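Local structure of ORF10 (Moritella marina, 6RIW) at residues E329-G334 / S436-G441; C196-Y201 / L369-G374; A470-D475 / V749-S754; I4-I9 / A283-G288. The protein probably catalyses chain-extending condensation of acyl groups in polyunsaturated fatty acid synthesis, this chain being its ketosynthase-chain length factor didomain. All blocks are in the same frame, centred on the assembly; numbering follows the deposited sequence.

Contact 1 of 4, residues E329-G334 / S436-G441; sequences ECHATG and SVFGFG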
loop_
_atom_site.group_PDB
_atom_site.type_symbol
_atom_site.label_atom_id
_atom_site.label_comp_id
_atom_site.label_asym_id
_atom_site.label_seq_id
_atom_site.Cartn_x
_atom_site.Cartn_y
_atom_site.Cartn_z
ATOM N N GLU A 329 15.106 1.389 20.612
ATOM C CA GLU A 329 15.186 0.375 19.573
ATOM C C GLU A 329 15.292 1.124 18.254
ATOM O O GLU A 329 14.357 1.831 17.850
ATOM C CB GLU A 329 13.976 -0.558 19.637
ATOM C CG GLU A 329 13.841 -1.513 18.435
ATOM C CD GLU A 329 14.935 -2.584 18.354
ATOM O OE1 GLU A 329 15.619 -2.880 19.373
ATOM O OE2 GLU A 329 15.094 -3.140 17.245
ATOM N N CYS A 330 16.458 1.035 17.624
ATOM C CA CYS A 330 16.781 1.889 16.491
ATOM C C CYS A 330 16.312 1.290 15.181
ATOM O O CYS A 330 16.032 0.090 15.073
ATOM C CB CYS A 330 18.285 2.136 16.405
ATOM S SG CYS A 330 18.893 3.023 17.846
ATOM N N HIS A 331 16.265 2.151 14.166
ATOM C CA HIS A 331 15.937 1.697 12.820
ATOM C C HIS A 331 17.078 0.876 12.215
ATOM O O HIS A 331 16.820 -0.070 11.456
ATOM C CB HIS A 331 15.607 2.911 11.957
ATOM C CG HIS A 331 15.493 2.598 10.500
ATOM N ND1 HIS A 331 14.439 1.879 9.980
ATOM C CD2 HIS A 331 16.301 2.900 9.456
ATOM C CE1 HIS A 331 14.602 1.750 8.674
ATOM N NE2 HIS A 331 15.723 2.360 8.331
ATOM N N ALA A 332 18.331 1.206 12.579
ATOM C CA ALA A 332 19.583 0.595 12.113
ATOM C C ALA A 332 19.452 -0.695 11.310
ATOM O O ALA A 332 19.305 -1.777 11.884
ATOM C CB ALA A 332 20.493 0.309 13.309
ATOM N N THR A 333 19.562 -0.599 9.988
ATOM C CA THR A 333 19.392 -1.751 9.116
ATOM C C THR A 333 20.696 -2.449 8.780
ATOM O O THR A 333 20.654 -3.537 8.204
ATOM C CB THR A 333 18.768 -1.337 7.793
ATOM O OG1 THR A 333 19.696 -0.477 7.117
ATOM C CG2 THR A 333 17.443 -0.622 8.007
ATOM N N GLY A 334 21.842 -1.835 9.073
ATOM C CA GLY A 334 23.121 -2.325 8.598
ATOM C C GLY A 334 23.669 -1.574 7.405
ATOM O O GLY A 334 24.849 -1.754 7.068
ATOM N N SER A 436 12.258 3.826 16.987
ATOM C CA SER A 436 12.393 4.646 15.791
ATOM C C SER A 436 12.295 3.780 14.542
ATOM O O SER A 436 12.850 2.674 14.492
ATOM C CB SER A 436 13.731 5.426 15.780
ATOM O OG SER A 436 13.952 6.093 17.015
ATOM N N VAL A 437 11.586 4.280 13.529
ATOM C CA VAL A 437 11.607 3.670 12.202
ATOM C C VAL A 437 11.678 4.789 11.170
ATOM O O VAL A 437 10.923 5.767 11.250
ATOM C CB VAL A 437 10.403 2.734 11.932
ATOM C CG1 VAL A 437 10.542 1.444 12.716
ATOM C CG2 VAL A 437 9.073 3.412 12.299
ATOM N N PHE A 438 12.610 4.659 10.220
ATOM C CA PHE A 438 12.868 5.682 9.203
ATOM C C PHE A 438 12.802 5.038 7.814
ATOM O O PHE A 438 13.792 4.477 7.332
ATOM C CB PHE A 438 14.219 6.349 9.448
ATOM C CG PHE A 438 14.387 6.923 10.842
ATOM C CD1 PHE A 438 13.393 7.701 11.424
ATOM C CD2 PHE A 438 15.555 6.697 11.561
ATOM C CE1 PHE A 438 13.555 8.249 12.694
ATOM C CE2 PHE A 438 15.730 7.233 12.823
ATOM C CZ PHE A 438 14.730 8.007 13.401
ATOM N N GLY A 439 11.645 5.141 7.158
ATOM C CA GLY A 439 11.418 4.453 5.908
ATOM C C GLY A 439 11.888 5.209 4.670
ATOM O O GLY A 439 12.104 6.423 4.702
ATOM N N PHE A 440 12.040 4.457 3.573
ATOM C CA PHE A 440 12.298 5.051 2.268
ATOM C C PHE A 440 11.236 6.097 1.940
ATOM O O PHE A 440 10.057 5.951 2.284
ATOM C CB PHE A 440 12.307 3.965 1.178
ATOM C CG PHE A 440 13.337 2.893 1.407
ATOM C CD1 PHE A 440 14.658 3.229 1.644
ATOM C CD2 PHE A 440 12.986 1.548 1.388
ATOM C CE1 PHE A 440 15.621 2.243 1.866
ATOM C CE2 PHE A 440 13.948 0.546 1.616
ATOM C CZ PHE A 440 15.260 0.896 1.852
ATOM N N GLY A 441 11.655 7.159 1.256
ATOM C CA GLY A 441 10.764 8.280 1.044
ATOM C C GLY A 441 10.692 9.244 2.206
ATOM O O GLY A 441 9.737 10.030 2.298
#

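Contact 2 of 4, residues C196-Y201 / L369-G374; sequences CASSCY and LLTAAG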
loop_
_atom_site.group_PDB
_atom_site.type_symbol
_atom_site.label_atom_id
_atom_site.label_comp_id
_atom_site.label_asym_id
_atom_site.label_seq_id
_atom_site.Cartn_x
_atom_site.Cartn_y
_atom_site.Cartn_z
ATOM N N CYS A 196 9.473 1.302 5.422
ATOM C CA CYS A 196 10.010 0.683 6.631
ATOM C C CYS A 196 9.350 1.194 7.909
ATOM O O CYS A 196 9.515 0.579 8.977
ATOM C CB CYS A 196 11.541 0.920 6.687
ATOM S SG CYS A 196 12.359 1.101 5.033
ATOM N N ALA A 197 8.619 2.298 7.846
ATOM C CA ALA A 197 8.003 2.862 9.037
ATOM C C ALA A 197 6.535 2.477 9.193
ATOM O O ALA A 197 5.887 2.944 10.140
ATOM C CB ALA A 197 8.130 4.395 9.016
ATOM N N SER A 198 5.994 1.643 8.292
ATOM C CA SER A 198 4.554 1.396 8.271
ATOM C C SER A 198 4.027 0.819 9.582
ATOM O O SER A 198 2.888 1.114 9.956
ATOM C CB SER A 198 4.174 0.454 7.126
ATOM O OG SER A 198 4.664 0.925 5.890
ATOM N N SER A 199 4.808 -0.021 10.275
ATOM C CA SER A 199 4.316 -0.606 11.527
ATOM C C SER A 199 4.055 0.464 12.581
ATOM O O SER A 199 3.044 0.417 13.298
ATOM C CB SER A 199 5.307 -1.640 12.070
ATOM O OG SER A 199 5.453 -2.755 11.193
ATOM N N CYS A 200 4.959 1.426 12.707
ATOM C CA CYS A 200 4.750 2.457 13.716
ATOM C C CYS A 200 3.772 3.520 13.258
ATOM O O CYS A 200 3.107 4.131 14.101
ATOM C CB CYS A 200 6.076 3.087 14.104
ATOM S SG CYS A 200 7.189 1.809 14.804
ATOM N N TYR A 201 3.675 3.768 11.949
ATOM C CA TYR A 201 2.564 4.576 11.446
ATOM C C TYR A 201 1.221 3.963 11.825
ATOM O O TYR A 201 0.303 4.671 12.260
ATOM C CB TYR A 201 2.669 4.738 9.929
ATOM C CG TYR A 201 3.516 5.941 9.542
ATOM C CD1 TYR A 201 4.874 5.976 9.833
ATOM C CD2 TYR A 201 2.950 7.043 8.897
ATOM C CE1 TYR A 201 5.662 7.071 9.491
ATOM C CE2 TYR A 201 3.721 8.152 8.565
ATOM C CZ TYR A 201 5.079 8.153 8.867
ATOM O OH TYR A 201 5.867 9.230 8.539
ATOM N N LEU A 369 12.413 -6.420 7.999
ATOM C CA LEU A 369 11.106 -6.948 7.607
ATOM C C LEU A 369 10.251 -5.946 6.814
ATOM O O LEU A 369 9.032 -6.153 6.693
ATOM C CB LEU A 369 10.349 -7.422 8.856
ATOM C CG LEU A 369 10.475 -8.901 9.227
ATOM C CD1 LEU A 369 11.936 -9.339 9.360
ATOM C CD2 LEU A 369 9.662 -9.274 10.486
ATOM N N LEU A 370 10.835 -4.861 6.305
ATOM C CA LEU A 370 10.159 -3.953 5.369
ATOM C C LEU A 370 8.946 -3.335 6.054
ATOM O O LEU A 370 9.107 -2.689 7.105
ATOM C CB LEU A 370 9.867 -4.746 4.094
ATOM C CG LEU A 370 11.070 -5.480 3.476
ATOM C CD1 LEU A 370 10.680 -6.261 2.218
ATOM C CD2 LEU A 370 12.192 -4.482 3.164
ATOM N N THR A 371 7.729 -3.458 5.501
ATOM C CA THR A 371 6.575 -2.822 6.140
ATOM C C THR A 371 6.335 -3.353 7.544
ATOM O O THR A 371 5.758 -2.646 8.377
ATOM C CB THR A 371 5.335 -3.009 5.268
ATOM O OG1 THR A 371 5.289 -4.358 4.796
ATOM C CG2 THR A 371 5.443 -2.081 4.061
ATOM N N ALA A 372 6.796 -4.566 7.842
ATOM C CA ALA A 372 6.608 -5.133 9.167
ATOM C C ALA A 372 7.795 -4.902 10.094
ATOM O O ALA A 372 7.816 -5.473 11.188
ATOM C CB ALA A 372 6.343 -6.639 9.054
ATOM N N ALA A 373 8.782 -4.096 9.685
ATOM C CA ALA A 373 10.027 -4.013 10.454
ATOM C C ALA A 373 9.803 -3.466 11.854
ATOM O O ALA A 373 10.502 -3.863 12.801
ATOM C CB ALA A 373 11.057 -3.147 9.717
ATOM N N GLY A 374 8.867 -2.535 12.013
ATOM C CA GLY A 374 8.632 -2.007 13.339
ATOM C C GLY A 374 8.018 -3.007 14.296
ATOM O O GLY A 374 8.133 -2.826 15.511
HETATM O O HOH W 1 7.665 -0.914 9.946
#

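Contact 3 of 4, residues A470-D475 / V749-S754; sequences AIIGMD and VVKPSS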
loop_
_atom_site.group_PDB
_atom_site.type_symbol
_atom_site.label_atom_id
_atom_site.label_comp_id
_atom_site.label_asym_id
_atom_site.label_seq_id
_atom_site.Cartn_x
_atom_site.Cartn_y
_atom_site.Cartn_z
ATOM N N ALA A 470 -13.127 21.831 4.564
ATOM C CA ALA A 470 -13.323 22.669 3.393
ATOM C C ALA A 470 -12.410 22.205 2.269
ATOM O O ALA A 470 -11.209 22.059 2.476
ATOM C CB ALA A 470 -13.036 24.136 3.729
ATOM N N ILE A 471 -12.966 21.991 1.079
ATOM C CA ILE A 471 -12.160 21.689 -0.106
ATOM C C ILE A 471 -11.740 23.011 -0.738
ATOM O O ILE A 471 -12.600 23.781 -1.180
ATOM C CB ILE A 471 -12.946 20.835 -1.119
ATOM C CG1 ILE A 471 -13.447 19.541 -0.487
ATOM C CG2 ILE A 471 -12.089 20.579 -2.371
ATOM C CD1 ILE A 471 -14.502 18.737 -1.330
ATOM N N ILE A 472 -10.433 23.285 -0.765
ATOM C CA ILE A 472 -9.914 24.574 -1.223
ATOM C C ILE A 472 -9.007 24.454 -2.436
ATOM O O ILE A 472 -8.570 25.482 -2.976
ATOM C CB ILE A 472 -9.176 25.313 -0.086
ATOM C CG1 ILE A 472 -7.959 24.496 0.384
ATOM C CG2 ILE A 472 -10.103 25.503 1.084
ATOM C CD1 ILE A 472 -7.105 25.221 1.411
ATOM N N GLY A 473 -8.717 23.253 -2.914
ATOM C CA GLY A 473 -7.878 23.135 -4.079
ATOM C C GLY A 473 -8.194 21.794 -4.706
ATOM O O GLY A 473 -8.449 20.850 -3.951
ATOM N N MET A 474 -8.260 21.715 -6.038
ATOM C CA MET A 474 -8.596 20.471 -6.735
ATOM C C MET A 474 -7.891 20.429 -8.087
ATOM O O MET A 474 -7.668 21.467 -8.727
ATOM C CB MET A 474 -10.110 20.305 -6.977
ATOM C CG MET A 474 -11.019 20.454 -5.754
ATOM S SD MET A 474 -12.689 19.807 -5.969
ATOM C CE MET A 474 -13.345 20.861 -7.246
ATOM N N ASP A 475 -7.579 19.208 -8.539
ATOM C CA ASP A 475 -7.231 18.975 -9.941
ATOM C C ASP A 475 -7.614 17.545 -10.309
ATOM O O ASP A 475 -7.735 16.676 -9.445
ATOM C CB ASP A 475 -5.751 19.232 -10.234
ATOM C CG ASP A 475 -5.439 19.237 -11.753
ATOM O OD1 ASP A 475 -6.282 19.694 -12.568
ATOM O OD2 ASP A 475 -4.349 18.763 -12.137
ATOM N N VAL A 749 -7.251 19.436 -1.826
ATOM C CA VAL A 749 -6.632 19.975 -0.625
ATOM C C VAL A 749 -7.760 20.296 0.333
ATOM O O VAL A 749 -8.732 20.948 -0.062
ATOM C CB VAL A 749 -5.803 21.238 -0.919
ATOM C CG1 VAL A 749 -5.287 21.835 0.390
ATOM C CG2 VAL A 749 -4.662 20.954 -1.904
ATOM N N VAL A 750 -7.645 19.832 1.575
ATOM C CA VAL A 750 -8.655 20.089 2.586
ATOM C C VAL A 750 -8.005 20.768 3.792
ATOM O O VAL A 750 -6.851 20.509 4.146
ATOM C CB VAL A 750 -9.420 18.811 3.013
ATOM C CG1 VAL A 750 -10.258 18.260 1.849
ATOM C CG2 VAL A 750 -8.461 17.724 3.584
ATOM N N LYS A 751 -8.772 21.647 4.425
ATOM C CA LYS A 751 -8.431 22.271 5.696
ATOM C C LYS A 751 -9.684 22.284 6.551
ATOM O O LYS A 751 -10.799 22.220 6.016
ATOM C CB LYS A 751 -7.939 23.714 5.501
ATOM C CG LYS A 751 -6.474 23.870 5.073
ATOM C CD LYS A 751 -6.140 25.378 5.091
ATOM C CE LYS A 751 -4.683 25.694 4.866
ATOM N NZ LYS A 751 -4.502 27.186 4.893
ATOM N N PRO A 752 -9.550 22.385 7.877
ATOM C CA PRO A 752 -10.741 22.566 8.720
ATOM C C PRO A 752 -11.504 23.812 8.290
ATOM O O PRO A 752 -10.905 24.815 7.897
ATOM C CB PRO A 752 -10.170 22.717 10.137
ATOM C CG PRO A 752 -8.795 22.158 10.071
ATOM C CD PRO A 752 -8.308 22.432 8.668
ATOM N N SER A 753 -12.841 23.725 8.326
ATOM C CA SER A 753 -13.648 24.841 7.827
ATOM C C SER A 753 -13.340 26.148 8.569
ATOM O O SER A 753 -13.429 27.238 7.982
ATOM C CB SER A 753 -15.135 24.490 7.941
ATOM O OG SER A 753 -15.932 25.651 7.845
ATOM N N SER A 754 -12.955 26.070 9.842
ATOM C CA SER A 754 -12.700 27.303 10.583
ATOM C C SER A 754 -11.419 28.015 10.162
ATOM O O SER A 754 -11.228 29.175 10.551
ATOM C CB SER A 754 -12.637 27.001 12.076
ATOM O OG SER A 754 -11.520 26.171 12.325
#

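Contact 4 of 4, residues I4-I9 / A283-G288; sequences IAVVGI and AIIKGG. With MG (magnesium ion), chain B.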
loop_
_atom_site.group_PDB
_atom_site.type_symbol
_atom_site.label_atom_id
_atom_site.label_comp_id
_atom_site.label_asym_id
_atom_site.label_seq_id
_atom_site.Cartn_x
_atom_site.Cartn_y
_atom_site.Cartn_z
ATOM N N ILE A 4 -2.179 5.026 26.122
ATOM C CA ILE A 4 -2.725 3.870 25.417
ATOM C C ILE A 4 -2.056 2.619 25.969
ATOM O O ILE A 4 -0.825 2.568 26.082
ATOM C CB ILE A 4 -2.513 3.987 23.894
ATOM C CG1 ILE A 4 -3.206 5.253 23.365
ATOM C CG2 ILE A 4 -3.029 2.725 23.198
ATOM C CD1 ILE A 4 -4.731 5.268 23.602
ATOM N N ALA A 5 -2.860 1.622 26.321
ATOM C CA ALA A 5 -2.361 0.345 26.819
ATOM C C ALA A 5 -2.302 -0.656 25.675
ATOM O O ALA A 5 -3.258 -0.771 24.901
ATOM C CB ALA A 5 -3.255 -0.199 27.929
ATOM N N VAL A 6 -1.172 -1.358 25.565
ATOM C CA VAL A 6 -1.056 -2.540 24.722
ATOM C C VAL A 6 -1.536 -3.745 25.521
ATOM O O VAL A 6 -0.924 -4.112 26.534
ATOM C CB VAL A 6 0.391 -2.741 24.249
ATOM C CG1 VAL A 6 0.462 -3.923 23.252
ATOM C CG2 VAL A 6 0.935 -1.451 23.660
ATOM N N VAL A 7 -2.625 -4.369 25.075
ATOM C CA VAL A 7 -3.249 -5.441 25.846
ATOM C C VAL A 7 -3.177 -6.789 25.153
ATOM O O VAL A 7 -3.663 -7.788 25.711
ATOM C CB VAL A 7 -4.703 -5.095 26.213
ATOM C CG1 VAL A 7 -4.740 -3.772 26.981
ATOM C CG2 VAL A 7 -5.597 -5.005 24.948
ATOM N N GLY A 8 -2.564 -6.866 23.975
ATOM C CA GLY A 8 -2.408 -8.135 23.293
ATOM C C GLY A 8 -1.347 -7.999 22.226
ATOM O O GLY A 8 -1.232 -6.925 21.625
ATOM N N ILE A 9 -0.545 -9.044 22.004
ATOM C CA ILE A 9 0.552 -8.997 21.033
ATOM C C ILE A 9 0.632 -10.336 20.329
ATOM O O ILE A 9 0.412 -11.386 20.947
ATOM C CB ILE A 9 1.914 -8.693 21.700
ATOM C CG1 ILE A 9 1.849 -7.437 22.567
ATOM C CG2 ILE A 9 3.023 -8.565 20.654
ATOM C CD1 ILE A 9 3.202 -6.969 23.086
ATOM N N ALA A 283 2.507 -2.797 28.080
ATOM C CA ALA A 283 3.283 -1.566 28.092
ATOM C C ALA A 283 2.311 -0.431 27.844
ATOM O O ALA A 283 1.168 -0.650 27.431
ATOM C CB ALA A 283 4.398 -1.570 27.040
ATOM N N ILE A 284 2.778 0.781 28.110
ATOM C CA ILE A 284 2.025 2.004 27.875
ATOM C C ILE A 284 2.673 2.734 26.706
ATOM O O ILE A 284 3.901 2.925 26.683
ATOM C CB ILE A 284 1.999 2.902 29.130
ATOM C CG1 ILE A 284 1.306 2.189 30.318
ATOM C CG2 ILE A 284 1.388 4.272 28.795
ATOM C CD1 ILE A 284 -0.212 2.169 30.285
ATOM N N ILE A 285 1.861 3.117 25.722
ATOM C CA ILE A 285 2.314 4.033 24.685
ATOM C C ILE A 285 2.056 5.437 25.219
ATOM O O ILE A 285 0.904 5.856 25.373
ATOM C CB ILE A 285 1.606 3.790 23.343
ATOM C CG1 ILE A 285 1.878 2.352 22.859
ATOM C CG2 ILE A 285 2.101 4.792 22.309
ATOM C CD1 ILE A 285 1.028 1.928 21.673
ATOM N N LYS A 286 3.138 6.143 25.552
ATOM C CA LYS A 286 3.035 7.444 26.195
ATOM C C LYS A 286 2.802 8.543 25.179
ATOM O O LYS A 286 2.151 9.553 25.488
ATOM C CB LYS A 286 4.311 7.729 26.996
ATOM C CG LYS A 286 4.185 8.850 28.032
ATOM C CD LYS A 286 3.295 8.447 29.222
ATOM C CE LYS A 286 3.022 9.642 30.132
ATOM N NZ LYS A 286 2.604 10.861 29.338
ATOM N N GLY A 287 3.316 8.357 23.970
ATOM C CA GLY A 287 3.133 9.333 22.921
ATOM C C GLY A 287 3.966 8.944 21.720
ATOM O O GLY A 287 4.591 7.882 21.691
ATOM N N GLY A 288 3.962 9.823 20.731
ATOM C CA GLY A 288 4.794 9.599 19.568
ATOM C C GLY A 288 4.408 10.571 18.481
ATOM O O GLY A 288 3.517 11.407 18.653
HETATM MG MG MG B . 0.105 10.309 25.887
HETATM O O HOH W 2 -0.626 8.290 24.808
#

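Contact 1 of 4, residues E329-G334 / S436-G441
The imidazole of His331 lies against Phe438, joining the loop that corresponds to the HGTGT motif of ketosynthases, in the thiolase fold, to strand 432-439. In relatives this loop brings a histidine to the active site, consistent with the contact of His331 with Cys196. The two rings meet obliquely, with planes at 57° and centroids 5.9 Å apart. The backbone and CB of Phe438 cover the imidazole: CB makes a CH-pi contact 4.2 Å from the centroid of the His331 ring, and Phe438 O sits over the same face, toward the rim. Although His331 NE2 is 3.0 Å from Phe438 O, that oxygen stands above the ring plane, a poor direction for a hydrogen bond. CG of His331 is set opposite the backbone N (chi1 170°), which lays the ring under the carbonyl of Phe438; His331 CB lies 3.8 Å from Phe438 CD2. Replacing His331 with an alanine would probably open a gap beside Phe438 and leave its carbonyl without the flat ring beneath it. Helix 304-318 packs on Phe438, and Tyr327, Lys380 and Val362 N hold the Glu329 carboxylate. Ser436 N donates a nearly straight bond (3.0 Å, 170°) to Glu329 O.

Contact 2 of 4, residues C196-Y201 / L369-G374
Ser199 reaches Thr371 because its OG swings back beside its own backbone N (chi1 -64°), while Thr371 turns CG2 toward Ser198 and sends OG1 to Val223 O. From that position Ser199 OG donates to Thr371 O at 2.8 Å, meeting a lone pair in the carbonyl plane. The methyl CG2 of Thr371 lies 3.6 Å from Ser198 OG, whose polar partners are Ala194 N and Ala195 O. Both segments lead into helices 198-211 and 374-387, the buried central pair of the thiolase fold, and Cys196 stands just ahead of the first, where ketosynthases carry their nucleophilic cysteine. Between the two helix starts, water 1 is gripped by four backbone atoms: it donates to Cys196 O and Thr371 O, and accepts from Ser199 N and from Gly374 N (2.9 Å). Thr371 O thus takes both the serine hydroxyl and the water. Leu370 O also receives a CA-H...O contact from Cys196 CA, 3.5 Å away. Close approach at the other end depends on glycine: Ser199 CB is 3.6 Å from Gly374 CA, and a CB on Gly374 would clash with Ser199 CB and press on Cys200 SG, which itself rests against Ala445 and Leu447 of strand 443-450.

Contact 3 of 4, residues A470-D475 / V749-S754
Segments 470-475 and 749-754 pair as antiparallel strands, 145° between their directions, with Ala470 and Lys751 a hydrogen-bonded pair and Ile471 and Val750 a non-hydrogen-bonded one. They belong to the second ketosynthase-like unit, probably the chain length factor, and form part of a sheet of its thiolase fold. Ala470 N donates to Lys751 O at 2.8 Å, Lys751 N answers to Ala470 O, and Ile472 N bonds Val749 O. On one face, Ile471 CG1 crosses Val750 CG1 at 4.2 Å, with helix 841-854 packed on Ile471. Ala470, Val749 and Lys751 share the other face, and the end of the Ile472 side chain reaches over to it, its CG1 wedged between backbone N and carbonyl carbon (chi1 62°). That torsion brings Ile472 CG1 to 3.8 Å from Val749 CG1, and the extended chain beyond it lays CD1 across Lys751, 3.8 Å from its CD. An alanine in place of Ile472 is likely to leave Val749 CG1 and the Lys751 methylenes without their apolar partner. Past Ile472 the pairing becomes irregular: Gly473 N is buried without a partner. Val749 N nevertheless donates to Gly473 O at 2.8 Å, tilted 34° from that carbonyl's plane.

Contact 4 of 4, residues I4-I9 / A283-G288
Ile285 O, which accepts the backbone N-H of Ile4, also lies 2.9 Å from water 2, a ligand of a magnesium ion, so that a carbonyl of the strand pairing is linked through water to a metal site. The strands are antiparallel neighbours in a sheet of the thiolase fold, in the ketosynthase half of the chain: 4-12 is its first strand, and 283-292 returns beside it after some 270 residues. The ligands found are two main-chain oxygens and a water, with no acidic side chain among them. Lys286 O binds the metal at 2.2 Å, water 2 at 2.4 Å, and Met1 O supplies the third, so that the ion bridges the N-terminal residue and strand 283-292. Lys286 and Gly287 both face Val448, a classic beta bulge, so the regular pattern of the strand breaks where the carbonyl meets the ion. Lys286 NZ turns elsewhere, to Ala318 O.

Ile4 and Ile285 form a hydrogen-bonded pair and Ala5 and Ile284 a non-hydrogen-bonded one. Ile4 N reaches Ile285 O over a long but straight bond (3.3 Å, 176°), Ile285 N returns to Ile4 O at 2.8 Å, and Val6 N binds Ala283 O. Ala5 and Ile284 share one face; Ile4, Val6, Ala283 and Ile285 form the other, against helices 198-211 and 374-387. There Ile4 CB and Ile285 CB sit 4.2 Å apart. Ile285 keeps CG1 beside its backbone N (chi1 -60°) and extends beyond it, which carries CD1 to 3.9 Å from Val6 CG2.

All four contacts are largely buried. Contact 2 lies deepest, its centre about 12 Å from that of the chain; contacts 3 and 4 lie about 25 Å out, where Lys751 and the metal-binding Lys286 are partly exposed. Contacts 1 and 2 touch, Val437 CG2 packing on Ala197 and Cys200, so the His331 loop, strand 432-439 and segment 369-374 all approach Cys196 or its helix. Their chemistry is mixed, ring against carbonyl in one and a four-bonded water in the other. Contacts 3 and 4 both involve the first strand of their unit, but with different neighbours: contact 3 on the side that probably corresponds to strand 259-270, contact 4 with strand 283-292. Contacts 2 and 4 share helices 198-211 and 374-387.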